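Local coordinates for hypothetical protein (Bacteroides fragilis, PDB 4JJA) that has no established function but may be an exported enzyme that cleaves beta-N-acetylmuramyl linkages in peptidoglycan, at residues A[110-114]-A[143-147]; A[127-132]-A[189-195]; A[150-154]-A[351-355]; A[181-186]-A[361-367]; A[209-213]-A[224-228]. One frame throughout, in Å; residues are numbered along the deposited sequence. Where two conformers were deposited one is given.

Interaction 1. Residues A[110-114]-A[143-147]; sequences QDVGL and PNPNG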
# COMPACT_ATOMS: atom_id res chain seq x y z
N GLN A 110 -5.43 -6.29 3.41
CA GLN A 110 -5.75 -4.85 3.51
C GLN A 110 -4.56 -4.00 3.09
O GLN A 110 -3.52 -3.98 3.75
CB GLN A 110 -6.19 -4.49 4.94
CG GLN A 110 -6.60 -3.04 5.08
CD GLN A 110 -7.80 -2.70 4.21
OE1 GLN A 110 -8.89 -3.21 4.43
NE2 GLN A 110 -7.61 -1.83 3.22
N ASP A 111 -4.77 -3.21 2.02
CA ASP A 111 -3.81 -2.31 1.42
C ASP A 111 -4.06 -0.86 1.90
O ASP A 111 -5.11 -0.56 2.46
CB ASP A 111 -4.02 -2.38 -0.14
CG ASP A 111 -3.07 -1.55 -0.88
OD1 ASP A 111 -1.87 -1.60 -0.57
OD2 ASP A 111 -3.54 -0.78 -1.78
N VAL A 112 -3.15 0.07 1.57
CA VAL A 112 -3.34 1.49 1.90
C VAL A 112 -3.35 2.44 0.71
O VAL A 112 -3.51 3.63 0.88
CB VAL A 112 -2.33 1.97 2.97
CG1 VAL A 112 -2.46 1.11 4.25
CG2 VAL A 112 -0.94 1.91 2.46
N GLY A 113 -3.19 1.90 -0.50
CA GLY A 113 -3.36 2.70 -1.72
C GLY A 113 -2.23 3.54 -2.24
O GLY A 113 -2.45 4.55 -2.88
N LEU A 114 -0.99 3.12 -1.95
CA LEU A 114 0.18 3.84 -2.38
C LEU A 114 1.06 2.98 -3.26
O LEU A 114 1.28 1.80 -3.01
CB LEU A 114 1.02 4.29 -1.17
CG LEU A 114 0.62 5.61 -0.54
CD1 LEU A 114 0.81 6.76 -1.54
CD2 LEU A 114 -0.78 5.52 0.08
N PRO A 143 -11.67 -2.33 0.86
CA PRO A 143 -11.53 -0.94 0.46
C PRO A 143 -10.11 -0.43 0.39
O PRO A 143 -9.24 -0.95 1.08
CB PRO A 143 -12.30 -0.16 1.56
CG PRO A 143 -13.31 -1.13 2.02
CD PRO A 143 -12.57 -2.45 2.01
N ASN A 144 -9.91 0.58 -0.45
CA ASN A 144 -8.69 1.37 -0.42
C ASN A 144 -8.99 2.58 0.46
O ASN A 144 -9.84 3.38 0.09
CB ASN A 144 -8.33 1.78 -1.85
CG ASN A 144 -7.08 2.62 -1.93
OD1 ASN A 144 -6.57 3.11 -0.91
ND2 ASN A 144 -6.62 2.86 -3.17
N PRO A 145 -8.31 2.73 1.62
CA PRO A 145 -8.61 3.87 2.48
C PRO A 145 -8.22 5.21 1.86
O PRO A 145 -8.66 6.25 2.31
CB PRO A 145 -7.80 3.58 3.74
CG PRO A 145 -6.62 2.76 3.23
CD PRO A 145 -7.21 1.90 2.16
N ASN A 146 -7.38 5.15 0.83
CA ASN A 146 -6.98 6.30 0.01
C ASN A 146 -7.57 6.16 -1.42
O ASN A 146 -7.00 6.66 -2.39
CB ASN A 146 -5.44 6.45 -0.01
CG ASN A 146 -4.94 7.05 1.28
OD1 ASN A 146 -5.37 8.16 1.66
ND2 ASN A 146 -3.95 6.41 1.90
N GLY A 147 -8.73 5.54 -1.52
CA GLY A 147 -9.40 5.31 -2.79
C GLY A 147 -10.18 6.48 -3.32
O GLY A 147 -10.75 6.36 -4.41
O HOH W 1 -4.92 5.15 -3.56

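Interaction 2. Residues A[127-132]-A[189-195]; sequences MDACAE and LPSSRIC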
# COMPACT_ATOMS: atom_id res chain seq x y z
N MSE A 127 0.11 -13.27 -9.67
CA MSE A 127 -0.67 -13.30 -10.90
C MSE A 127 0.16 -13.88 -12.04
O MSE A 127 -0.36 -14.64 -12.87
CB MSE A 127 -1.15 -11.90 -11.29
CG MSE A 127 -2.26 -11.39 -10.38
SE MSE A 127 -2.73 -9.55 -10.81
CE MSE A 127 -3.53 -9.89 -12.51
N ASP A 128 1.41 -13.46 -12.12
CA ASP A 128 2.30 -13.98 -13.18
C ASP A 128 2.46 -15.52 -13.08
O ASP A 128 2.30 -16.23 -14.06
CB ASP A 128 3.63 -13.29 -13.08
CG ASP A 128 4.55 -13.58 -14.25
OD1 ASP A 128 4.06 -13.48 -15.39
OD2 ASP A 128 5.74 -13.74 -13.97
N ALA A 129 2.66 -15.98 -11.85
CA ALA A 129 2.83 -17.41 -11.59
C ALA A 129 1.54 -18.14 -11.89
O ALA A 129 1.53 -19.20 -12.51
CB ALA A 129 3.29 -17.64 -10.18
N CYS A 130 0.42 -17.61 -11.41
CA CYS A 130 -0.86 -18.25 -11.68
C CYS A 130 -1.19 -18.29 -13.17
O CYS A 130 -1.72 -19.30 -13.65
CB CYS A 130 -1.96 -17.57 -10.85
SG CYS A 130 -1.95 -17.96 -9.06
N ALA A 131 -0.79 -17.26 -13.89
CA ALA A 131 -1.01 -17.21 -15.32
C ALA A 131 -0.21 -18.33 -15.97
O ALA A 131 -0.74 -19.08 -16.80
CB ALA A 131 -0.59 -15.85 -15.93
N GLU A 132 1.06 -18.45 -15.58
CA GLU A 132 1.99 -19.42 -16.22
C GLU A 132 1.48 -20.85 -15.94
O GLU A 132 1.59 -21.74 -16.80
CB GLU A 132 3.40 -19.20 -15.65
CG GLU A 132 4.53 -20.05 -16.30
CD GLU A 132 5.92 -19.79 -15.70
OE1 GLU A 132 6.10 -18.87 -14.85
OE2 GLU A 132 6.85 -20.56 -16.06
N LEU A 189 1.66 -7.83 -16.71
CA LEU A 189 2.42 -9.00 -16.31
C LEU A 189 3.60 -9.27 -17.25
O LEU A 189 3.52 -9.00 -18.43
CB LEU A 189 1.52 -10.26 -16.25
CG LEU A 189 0.35 -10.26 -15.27
CD1 LEU A 189 -0.40 -11.56 -15.33
CD2 LEU A 189 0.85 -9.96 -13.85
N PRO A 190 4.68 -9.91 -16.75
CA PRO A 190 5.74 -10.46 -17.66
C PRO A 190 5.27 -11.39 -18.77
O PRO A 190 4.35 -12.19 -18.59
CB PRO A 190 6.60 -11.28 -16.71
CG PRO A 190 6.46 -10.60 -15.42
CD PRO A 190 5.01 -10.12 -15.34
N SER A 191 5.93 -11.33 -19.93
CA SER A 191 5.58 -12.18 -21.08
C SER A 191 4.13 -11.97 -21.46
O SER A 191 3.53 -12.78 -22.17
CB SER A 191 5.84 -13.68 -20.79
OG SER A 191 7.23 -13.97 -20.66
N SER A 192 3.56 -10.86 -20.97
CA SER A 192 2.24 -10.40 -21.33
C SER A 192 1.16 -11.47 -21.26
O SER A 192 0.24 -11.53 -22.07
CB SER A 192 2.31 -9.77 -22.70
OG SER A 192 3.38 -8.84 -22.68
N ARG A 193 1.26 -12.28 -20.22
CA ARG A 193 0.20 -13.18 -19.88
C ARG A 193 -0.99 -12.43 -19.26
O ARG A 193 -0.86 -11.29 -18.82
CB ARG A 193 0.68 -14.23 -18.88
CG ARG A 193 1.90 -15.07 -19.31
CD ARG A 193 2.60 -15.61 -18.03
NE ARG A 193 3.98 -16.09 -18.25
CZ ARG A 193 4.30 -17.18 -18.94
NH1 ARG A 193 3.38 -17.93 -19.55
NH2 ARG A 193 5.59 -17.50 -19.06
N ILE A 194 -2.16 -13.07 -19.27
CA ILE A 194 -3.27 -12.70 -18.40
C ILE A 194 -3.62 -13.84 -17.45
O ILE A 194 -3.55 -15.03 -17.81
CB ILE A 194 -4.50 -12.23 -19.15
CG1 ILE A 194 -5.08 -13.29 -20.09
CG2 ILE A 194 -4.16 -10.89 -19.89
CD1 ILE A 194 -6.30 -12.78 -20.81
N CYS A 195 -3.93 -13.47 -16.22
CA CYS A 195 -4.32 -14.40 -15.19
C CYS A 195 -5.84 -14.46 -15.08
O CYS A 195 -6.52 -13.42 -15.13
CB CYS A 195 -3.65 -13.94 -13.86
SG CYS A 195 -3.96 -14.98 -12.46

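Interaction 3. Residues A[150-154]-A[351-355]; sequences VDGPI and WKRDV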
# COMPACT_ATOMS: atom_id res chain seq x y z
N VAL A 150 -6.80 10.33 -6.81
CA VAL A 150 -5.65 9.90 -7.62
C VAL A 150 -4.67 11.08 -7.58
O VAL A 150 -5.09 12.24 -7.75
CB VAL A 150 -6.07 9.56 -9.05
CG1 VAL A 150 -4.85 9.13 -9.90
CG2 VAL A 150 -7.17 8.48 -9.04
N ASP A 151 -3.38 10.82 -7.35
CA ASP A 151 -2.44 11.94 -7.25
C ASP A 151 -1.03 11.47 -7.48
O ASP A 151 -0.65 10.33 -7.25
CB ASP A 151 -2.57 12.58 -5.85
CG ASP A 151 -2.33 14.07 -5.83
OD1 ASP A 151 -2.06 14.66 -6.87
OD2 ASP A 151 -2.43 14.61 -4.68
N GLY A 152 -0.22 12.45 -7.89
CA GLY A 152 1.20 12.26 -8.09
C GLY A 152 1.55 11.88 -9.52
O GLY A 152 0.70 11.50 -10.31
N PRO A 153 2.84 12.02 -9.87
CA PRO A 153 3.29 11.61 -11.18
C PRO A 153 3.07 10.13 -11.44
O PRO A 153 3.21 9.32 -10.51
CB PRO A 153 4.80 11.91 -11.15
CG PRO A 153 5.08 12.63 -9.97
CD PRO A 153 3.95 12.42 -9.01
N ILE A 154 2.81 9.77 -12.68
CA ILE A 154 2.89 8.37 -13.09
C ILE A 154 4.36 7.96 -13.04
O ILE A 154 5.23 8.68 -13.49
CB ILE A 154 2.27 8.15 -14.50
CG1 ILE A 154 0.72 8.44 -14.48
CG2 ILE A 154 2.54 6.75 -15.02
CD1 ILE A 154 0.04 8.53 -15.85
N TRP A 351 1.94 17.54 -12.49
CA TRP A 351 1.45 16.19 -12.65
C TRP A 351 -0.06 16.10 -12.86
O TRP A 351 -0.60 15.01 -12.94
CB TRP A 351 1.94 15.26 -11.56
CG TRP A 351 1.46 15.49 -10.18
CD1 TRP A 351 0.17 15.40 -9.69
CD2 TRP A 351 2.28 15.79 -9.03
NE1 TRP A 351 0.16 15.60 -8.33
CE2 TRP A 351 1.44 15.81 -7.90
CE3 TRP A 351 3.65 15.98 -8.86
CZ2 TRP A 351 1.93 16.03 -6.61
CZ3 TRP A 351 4.14 16.19 -7.56
CH2 TRP A 351 3.28 16.22 -6.47
N LYS A 352 -0.77 17.24 -12.91
CA LYS A 352 -2.22 17.19 -13.05
C LYS A 352 -2.68 16.43 -14.27
O LYS A 352 -3.60 15.62 -14.20
CB LYS A 352 -2.78 18.62 -13.07
CG LYS A 352 -4.28 18.74 -13.22
CD LYS A 352 -5.00 18.08 -12.13
CE LYS A 352 -6.46 18.61 -12.04
NZ LYS A 352 -6.89 18.76 -10.61
N ARG A 353 -2.01 16.68 -15.39
CA ARG A 353 -2.34 16.00 -16.62
C ARG A 353 -2.15 14.49 -16.52
O ARG A 353 -3.02 13.74 -16.96
CB ARG A 353 -1.52 16.54 -17.78
CG ARG A 353 -1.95 17.97 -18.14
CD ARG A 353 -3.22 17.99 -18.92
NE ARG A 353 -2.97 17.40 -20.21
CZ ARG A 353 -3.23 17.95 -21.36
NH1 ARG A 353 -3.90 19.09 -21.42
NH2 ARG A 353 -2.89 17.27 -22.44
N ASP A 354 -1.04 14.08 -15.92
CA ASP A 354 -0.76 12.62 -15.70
C ASP A 354 -1.97 12.02 -14.95
O ASP A 354 -2.45 10.93 -15.26
CB ASP A 354 0.49 12.35 -14.81
CG ASP A 354 1.82 12.16 -15.55
OD1 ASP A 354 1.85 12.22 -16.82
OD2 ASP A 354 2.85 11.93 -14.78
N VAL A 355 -2.41 12.71 -13.90
CA VAL A 355 -3.51 12.20 -13.10
C VAL A 355 -4.80 12.12 -13.94
O VAL A 355 -5.53 11.12 -13.87
CB VAL A 355 -3.74 13.09 -11.86
CG1 VAL A 355 -5.07 12.82 -11.18
CG2 VAL A 355 -2.58 12.90 -10.84
O HOH W 2 5.32 10.67 -15.45

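Interaction 4. Residues A[181-186]-A[361-367]; sequences LMVNGE and QRKPYLL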
# COMPACT_ATOMS: atom_id res chain seq x y z
N LEU A 181 -7.45 -6.23 -12.23
CA LEU A 181 -8.09 -6.17 -13.53
C LEU A 181 -7.31 -5.31 -14.52
O LEU A 181 -7.19 -5.65 -15.72
CB LEU A 181 -9.55 -5.71 -13.40
CG LEU A 181 -10.49 -6.61 -12.57
CD1 LEU A 181 -11.88 -6.00 -12.41
CD2 LEU A 181 -10.58 -8.04 -13.16
N MSE A 182 -6.79 -4.19 -14.04
CA MSE A 182 -5.97 -3.31 -14.87
C MSE A 182 -4.67 -3.95 -15.27
O MSE A 182 -4.25 -3.82 -16.43
CB MSE A 182 -5.75 -1.97 -14.18
CG MSE A 182 -4.99 -0.98 -15.03
SE MSE A 182 -5.07 0.79 -14.19
CE MSE A 182 -4.73 1.83 -15.81
N VAL A 183 -4.00 -4.65 -14.37
CA VAL A 183 -2.78 -5.37 -14.71
C VAL A 183 -3.02 -6.35 -15.85
O VAL A 183 -2.21 -6.41 -16.77
CB VAL A 183 -2.27 -6.11 -13.44
CG1 VAL A 183 -1.25 -7.18 -13.78
CG2 VAL A 183 -1.74 -5.08 -12.42
N ASN A 184 -4.15 -7.05 -15.83
CA ASN A 184 -4.49 -7.93 -16.94
C ASN A 184 -4.71 -7.11 -18.18
O ASN A 184 -4.09 -7.42 -19.21
CB ASN A 184 -5.71 -8.78 -16.61
CG ASN A 184 -5.38 -10.08 -15.90
OD1 ASN A 184 -4.26 -10.60 -15.93
ND2 ASN A 184 -6.40 -10.63 -15.25
N GLY A 185 -5.64 -6.15 -18.14
CA GLY A 185 -6.08 -5.49 -19.36
C GLY A 185 -5.02 -4.66 -20.04
O GLY A 185 -5.04 -4.54 -21.27
N GLU A 186 -4.12 -4.08 -19.26
CA GLU A 186 -3.04 -3.27 -19.77
C GLU A 186 -1.77 -4.06 -20.07
O GLU A 186 -0.78 -3.47 -20.49
CB GLU A 186 -2.74 -2.10 -18.80
CG GLU A 186 -3.88 -1.18 -18.58
CD GLU A 186 -4.38 -0.47 -19.84
OE1 GLU A 186 -3.61 0.28 -20.43
OE2 GLU A 186 -5.56 -0.65 -20.21
N GLN A 361 -7.57 6.16 -18.11
CA GLN A 361 -6.99 4.84 -18.40
C GLN A 361 -7.57 3.79 -17.47
O GLN A 361 -7.75 2.63 -17.88
CB GLN A 361 -5.45 4.88 -18.27
CG GLN A 361 -4.70 3.68 -18.81
CD GLN A 361 -3.24 3.62 -18.46
OE1 GLN A 361 -2.69 4.49 -17.79
NE2 GLN A 361 -2.59 2.59 -18.96
N ARG A 362 -7.77 4.13 -16.20
CA ARG A 362 -8.21 3.13 -15.22
C ARG A 362 -9.69 2.84 -15.28
O ARG A 362 -10.14 1.86 -14.72
CB ARG A 362 -7.85 3.59 -13.81
CG ARG A 362 -8.76 4.63 -13.21
CD ARG A 362 -8.30 5.06 -11.80
NE ARG A 362 -9.35 5.83 -11.20
CZ ARG A 362 -9.63 5.87 -9.90
NH1 ARG A 362 -8.81 5.35 -9.01
NH2 ARG A 362 -10.72 6.45 -9.48
N LYS A 363 -10.46 3.73 -15.91
CA LYS A 363 -11.92 3.66 -15.82
C LYS A 363 -12.52 2.29 -16.16
O LYS A 363 -13.42 1.86 -15.44
CB LYS A 363 -12.56 4.77 -16.68
CG LYS A 363 -14.03 4.95 -16.43
CD LYS A 363 -14.24 5.79 -15.20
CE LYS A 363 -15.67 6.48 -15.08
NZ LYS A 363 -15.55 7.85 -14.52
N PRO A 364 -12.05 1.60 -17.20
CA PRO A 364 -12.67 0.29 -17.50
C PRO A 364 -12.49 -0.79 -16.47
O PRO A 364 -13.18 -1.81 -16.53
CB PRO A 364 -11.95 -0.16 -18.80
CG PRO A 364 -11.31 1.10 -19.39
CD PRO A 364 -11.02 1.98 -18.19
N TYR A 365 -11.59 -0.56 -15.51
CA TYR A 365 -11.23 -1.53 -14.51
C TYR A 365 -11.86 -1.24 -13.16
O TYR A 365 -11.69 -2.06 -12.22
CB TYR A 365 -9.71 -1.60 -14.41
CG TYR A 365 -9.05 -1.82 -15.73
CD1 TYR A 365 -9.25 -2.99 -16.45
CD2 TYR A 365 -8.35 -0.81 -16.34
CE1 TYR A 365 -8.73 -3.17 -17.67
CE2 TYR A 365 -7.78 -1.00 -17.57
CZ TYR A 365 -7.97 -2.18 -18.24
OH TYR A 365 -7.41 -2.41 -19.48
N LEU A 366 -12.57 -0.12 -13.02
CA LEU A 366 -13.18 0.20 -11.75
C LEU A 366 -14.36 -0.71 -11.50
O LEU A 366 -15.08 -1.11 -12.40
CB LEU A 366 -13.62 1.66 -11.65
CG LEU A 366 -12.49 2.68 -11.81
CD1 LEU A 366 -13.00 4.12 -11.72
CD2 LEU A 366 -11.28 2.43 -10.84
N LEU A 367 -14.54 -1.06 -10.24
CA LEU A 367 -15.61 -1.92 -9.79
C LEU A 367 -16.64 -1.19 -8.95
O LEU A 367 -17.67 -1.75 -8.54
CB LEU A 367 -15.05 -3.08 -8.98
CG LEU A 367 -14.23 -4.11 -9.77
CD1 LEU A 367 -13.47 -5.02 -8.80
CD2 LEU A 367 -15.12 -4.87 -10.76
O HOH W 3 -7.66 1.76 -20.51

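Interaction 5. Residues A[209-213]-A[224-228]; sequences TMYRL and MKAIY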
# COMPACT_ATOMS: atom_id res chain seq x y z
N THR A 209 -16.24 6.62 -0.42
CA THR A 209 -16.37 6.08 0.89
C THR A 209 -15.02 6.20 1.60
O THR A 209 -14.00 5.83 1.03
CB THR A 209 -16.74 4.61 0.83
OG1 THR A 209 -17.92 4.44 0.07
CG2 THR A 209 -16.89 3.97 2.23
N MSE A 210 -15.03 6.61 2.86
CA MSE A 210 -13.85 6.76 3.69
C MSE A 210 -13.79 5.64 4.70
O MSE A 210 -14.10 5.83 5.88
CB MSE A 210 -13.83 8.13 4.38
CG MSE A 210 -14.01 9.27 3.39
SE MSE A 210 -12.74 9.34 1.92
CE MSE A 210 -11.11 9.56 2.95
N TYR A 211 -13.42 4.45 4.23
CA TYR A 211 -13.31 3.29 5.08
C TYR A 211 -12.17 3.42 6.03
O TYR A 211 -11.06 3.78 5.62
CB TYR A 211 -13.16 2.06 4.24
CG TYR A 211 -13.01 0.76 5.00
CD1 TYR A 211 -14.09 0.08 5.54
CD2 TYR A 211 -11.76 0.15 5.11
CE1 TYR A 211 -13.92 -1.13 6.16
CE2 TYR A 211 -11.59 -1.07 5.71
CZ TYR A 211 -12.70 -1.72 6.22
OH TYR A 211 -12.47 -2.96 6.82
N ARG A 212 -12.39 3.04 7.28
CA ARG A 212 -11.38 3.08 8.34
C ARG A 212 -10.96 1.66 8.68
O ARG A 212 -11.80 0.78 8.79
CB ARG A 212 -11.95 3.78 9.57
CG ARG A 212 -12.21 5.22 9.29
CD ARG A 212 -12.70 6.01 10.45
NE ARG A 212 -11.74 6.38 11.43
CZ ARG A 212 -11.04 7.51 11.41
NH1 ARG A 212 -11.13 8.38 10.43
NH2 ARG A 212 -10.26 7.75 12.42
N LEU A 213 -9.67 1.44 8.77
CA LEU A 213 -9.12 0.12 8.91
C LEU A 213 -9.22 -0.32 10.36
O LEU A 213 -8.74 0.36 11.24
CB LEU A 213 -7.64 0.12 8.51
CG LEU A 213 -7.38 0.01 7.02
CD1 LEU A 213 -8.06 0.94 6.11
CD2 LEU A 213 -5.91 -0.03 6.75
N MSE A 224 -5.68 6.24 11.35
CA MSE A 224 -6.08 6.77 10.09
C MSE A 224 -5.35 8.07 9.73
O MSE A 224 -5.12 8.34 8.55
CB MSE A 224 -7.59 6.92 9.97
CG MSE A 224 -8.33 5.57 10.01
SE MSE A 224 -7.72 4.35 8.66
CE MSE A 224 -8.20 5.38 7.11
N LYS A 225 -4.94 8.83 10.71
CA LYS A 225 -4.20 10.03 10.47
C LYS A 225 -2.89 9.70 9.73
O LYS A 225 -2.53 10.35 8.73
CB LYS A 225 -3.88 10.77 11.78
CG LYS A 225 -3.59 12.23 11.61
CD LYS A 225 -4.89 13.04 11.39
CE LYS A 225 -5.73 13.20 12.64
NZ LYS A 225 -7.03 13.74 12.19
N ALA A 226 -2.20 8.67 10.21
CA ALA A 226 -0.95 8.24 9.59
C ALA A 226 -1.24 7.79 8.16
O ALA A 226 -0.50 8.08 7.25
CB ALA A 226 -0.36 7.09 10.40
N ILE A 227 -2.32 7.03 7.95
CA ILE A 227 -2.68 6.49 6.62
C ILE A 227 -2.99 7.63 5.66
O ILE A 227 -2.65 7.57 4.49
CB ILE A 227 -3.81 5.44 6.74
CG1 ILE A 227 -3.21 4.20 7.42
CG2 ILE A 227 -4.44 5.12 5.36
CD1 ILE A 227 -4.17 3.18 7.85
N TYR A 228 -3.69 8.65 6.14
CA TYR A 228 -4.00 9.77 5.28
C TYR A 228 -2.81 10.67 4.96
O TYR A 228 -2.73 11.26 3.89
CB TYR A 228 -5.15 10.60 5.84
CG TYR A 228 -6.47 9.86 5.94
CD1 TYR A 228 -6.95 9.07 4.89
CD2 TYR A 228 -7.30 10.03 7.02
CE1 TYR A 228 -8.17 8.42 4.94
CE2 TYR A 228 -8.54 9.40 7.10
CZ TYR A 228 -9.00 8.60 6.08
OH TYR A 228 -10.22 7.99 6.16
O HOH W 4 -10.67 6.19 4.27

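Interaction 1. Residues A[110-114]-A[143-147]
Gln-110 NE2 spends both of its hydrogens on carbonyl oxygens, one from each segment. Gln-110 NE2 lies 2.8 Å from Pro-143 O, which it meets almost head-on down the C=O bond. The second bond, from Gln-110 NE2 to Asp-111 O at 2.9 Å, falls on a lone pair in the carbonyl plane. Both acceptors lie close to the plane of the amide, which fixes the rotation of the carboxamide. The chain bends at chi2 (63°) to fold the group back over its own backbone. Asp-111 O is touched from the other segment too, by Pro-145 CD at 3.2 Å, while Pro-145 CG packs against Val-112 CA.

The two segments follow strands 104-107 and 136-140, neighbours in the parallel sheet of a Rossmann-like fold, so the contact ties together loops leaving the C-terminal ends of adjacent strands. Here 144-147 forms a type I turn that overlaps an Asx turn: Asn-144 OD1 accepts from Asn-146 N at 2.8 Å, the donor standing above the carbonyl plane. Asn-144 OD1 also comes within 3.3 Å of Gly-113 CA, a close approach at a residue with no side chain. Asn-146 ND2 donates to Val-112 O at 3.0 Å, nearly straight (165°), and also bonds Ile-227 O of helix 224-233. A water accepts from Asn-144 ND2 and donates to Gly-113 O and Asn-146 O, bridging the turn to the opposing loop.

Interaction 2. Residues A[127-132]-A[189-195]
The last turns of helix 119-132 run against a loop that doubles back on itself, meeting it most closely where Ala-131 CA lies 4.3 Å from Cys-195 CA and again where Asp-128 faces Leu-189. Ala-131 turns its methyl group into the loop, where its CB meets Arg-193 CB at 3.6 Å and touches Ile-194 O. On the buried side, Leu-189 puts CD2 against selenomethionine Met-127 CB at 3.8 Å. Cys-195 has its sulfur swung opposite its own backbone N (chi1 -179°), past Met-127 O, and Cys-195 SG lies 3.6 Å from Cys-130 CB.

The outer side is polar but loosely paired. The Asp-128 carboxylate lies across the ring of Pro-190, its OD2 3.5 Å from Pro-190 CG, and its firmer ionic partner is Lys-93, which bridges to OD2. Asp-128 OD1 is 3.9 Å from Arg-193 NE, only a long salt bridge, near the guanidinium edge. Glu-132 lays its extended chain over one guanidinium face, Glu-132 CG being 3.9 Å from Arg-193 NH2, with carboxylate and guanidinium planes only 10° apart. Glu-132 OE1 stands well out of the guanidinium plane, so no N-H points at it and the attraction is probably one of charge alone.

Helix 119-132 joins strands 104-107 and 136-140 in a beta-alpha-beta crossover, and the loop packed on it leads from helix 176-185 into edge strand 197-200: neighbouring connections of a Rossmann-like parallel sheet.

Interaction 3. Residues A[150-154]-A[351-355]
Gly-152 and Pro-153 lie over one face of the Trp-351 indole, joining a loop of the Rossmann-like part of the chain to the start of helix 352-362 in the C-terminal part. These are CH-pi contacts: Gly-152 CA sits 3.5 Å from the centroid of the Trp-351 five-membered ring, 10° off its normal. Pro-153 CD lies 4.0 Å from the centroid of the Trp-351 six-membered ring. Trp-351 CG takes the crowded position between backbone N and carbonyl carbon (chi1 67°), which turns the indole across the loop.

Two hydrogen bonds flank them. Trp-351 NE1 donates to Asp-151 OD1 at 2.8 Å, arriving from above the carboxylate plane; OD2 of the same group is held by Lys-348 and Ile-302 N. Asp-354 OD2 accepts from Ile-154 N at 3.0 Å, while its OD1 forms a salt bridge with Arg-357.

The apolar contact is between valines, Val-355 CG1 lying 3.9 Å from Val-150 CG1. Plain packing puts Val-355 CG2 near Asp-151 CA and Ile-154 CD1 against Asp-354 O. The last link is through water, one molecule donating both to Ile-154 O, at 2.8 Å, and to Asp-354 OD2.

Interaction 4. Residues A[181-186]-A[361-367]
A CH-pi contact joins the C-terminal end of helix 176-185 to the 3-10 turn after helix 352-362, with Tyr-365 laid against the backbone of Met-182. Met-182 CA stands 3.6 Å from the centroid of the Tyr-365 ring, 12° off the normal and over its centre. Pro-364 CB lies over the opposite face, so the ring is held between its own neighbour in sequence and the other helix. Leu-181 O comes to 3.4 Å from Tyr-365 CD1.

Met-182, a selenomethionine, runs out fully extended with CG anti to the backbone N (chi1 -176°). It crosses the phenol at about a right angle, its CB 3.6 Å from Tyr-365 CD2, and its selenium lies obliquely to the ring in a Met-aromatic contact. The terminal Met-182 CE reaches Gln-361 CG at 3.5 Å. Through this packing a helix of the Rossmann-like part of the chain is joined to the last helix of the C-terminal part.

Glu-186, bent at chi2, spreads its carboxylate between two donors. Tyr-365 OH donates to Glu-186 OE2 at 2.7 Å, and the carboxylate oxygen, in the plane of the ring at its edge, accepts on its anti lone pair. Gln-361 NE2 donates to Glu-186 OE1 at 2.9 Å from above the carboxylate, whose plane stands 83° from that of the amide. A water donates to both Glu-186 OE2 and Gln-361 O. Farther along, Leu-181 CD1 meets Leu-367 CD2 at 3.8 Å, and Glu-178 accepts from Leu-367 N.

Interaction 5. Residues A[209-213]-A[224-228]
Met-224, a selenomethionine in the first turn of helix 224-233, bears on 211-213 with every atom of its side chain beyond CA. Met-224 CB lies 3.7 Å from Arg-212 NH2. In one of its two conformers, so that these arginine contacts are less certain, the Arg-212 guanidinium lies face-on over Met-224 CG, which is 3.6 Å from Arg-212 CZ. The chain then curls, with chi2 and chi3 both near -60°, and brings Met-224 SE down to the backbone, 3.5 Å from Leu-213 N, a buried N-H without a partner. At the tip, Met-224 CE ends 3.6 Å from Tyr-211 O. Arg-212 NH1 forms a salt bridge with Asp-294, the stronger tie of that end.

On one flank of Met-224, Leu-213 sets CD2 3.8 Å from Ile-227 CD1. On the other, Tyr-228 directs its hydroxyl at the loop: Tyr-228 OH donates to a water 2.6 Å away, in the plane of the ring, and that water donates in turn to Tyr-211 O at 2.8 Å. Met-210, also a selenomethionine, bends so that CE touches Tyr-228 CE1 at 3.7 Å, obliquely to the ring, which also meets Trp-298 edge-to-face.

This is loop-on-helix packing at the junction of the two parts of the chain: the segment that follows the last strand of the parallel sheet folds back on the helix leading into the C-terminal part.

Interactions 1 and 5 form one cluster near the middle of the chain, their centres 8 Å apart, where loops after strands 104-107, 136-140 and 197-200 meet helix 224-233. Interactions 2 and 4, about 15 Å apart centre to centre, touch through helix 176-185 and the loop after it, on the same side of the chain's centre. Interactions 3 and 4 both use helix 352-362, near its start and its end. In sequence, interaction 1 precedes 3, 4 and 5 but alternates with 2; interactions 2, 3 and 4 interleave, and 5 falls within the spans of 3 and 4. Interactions 3 and 4 thus return the chain's last helix to the Rossmann-like part, joining the two family regions.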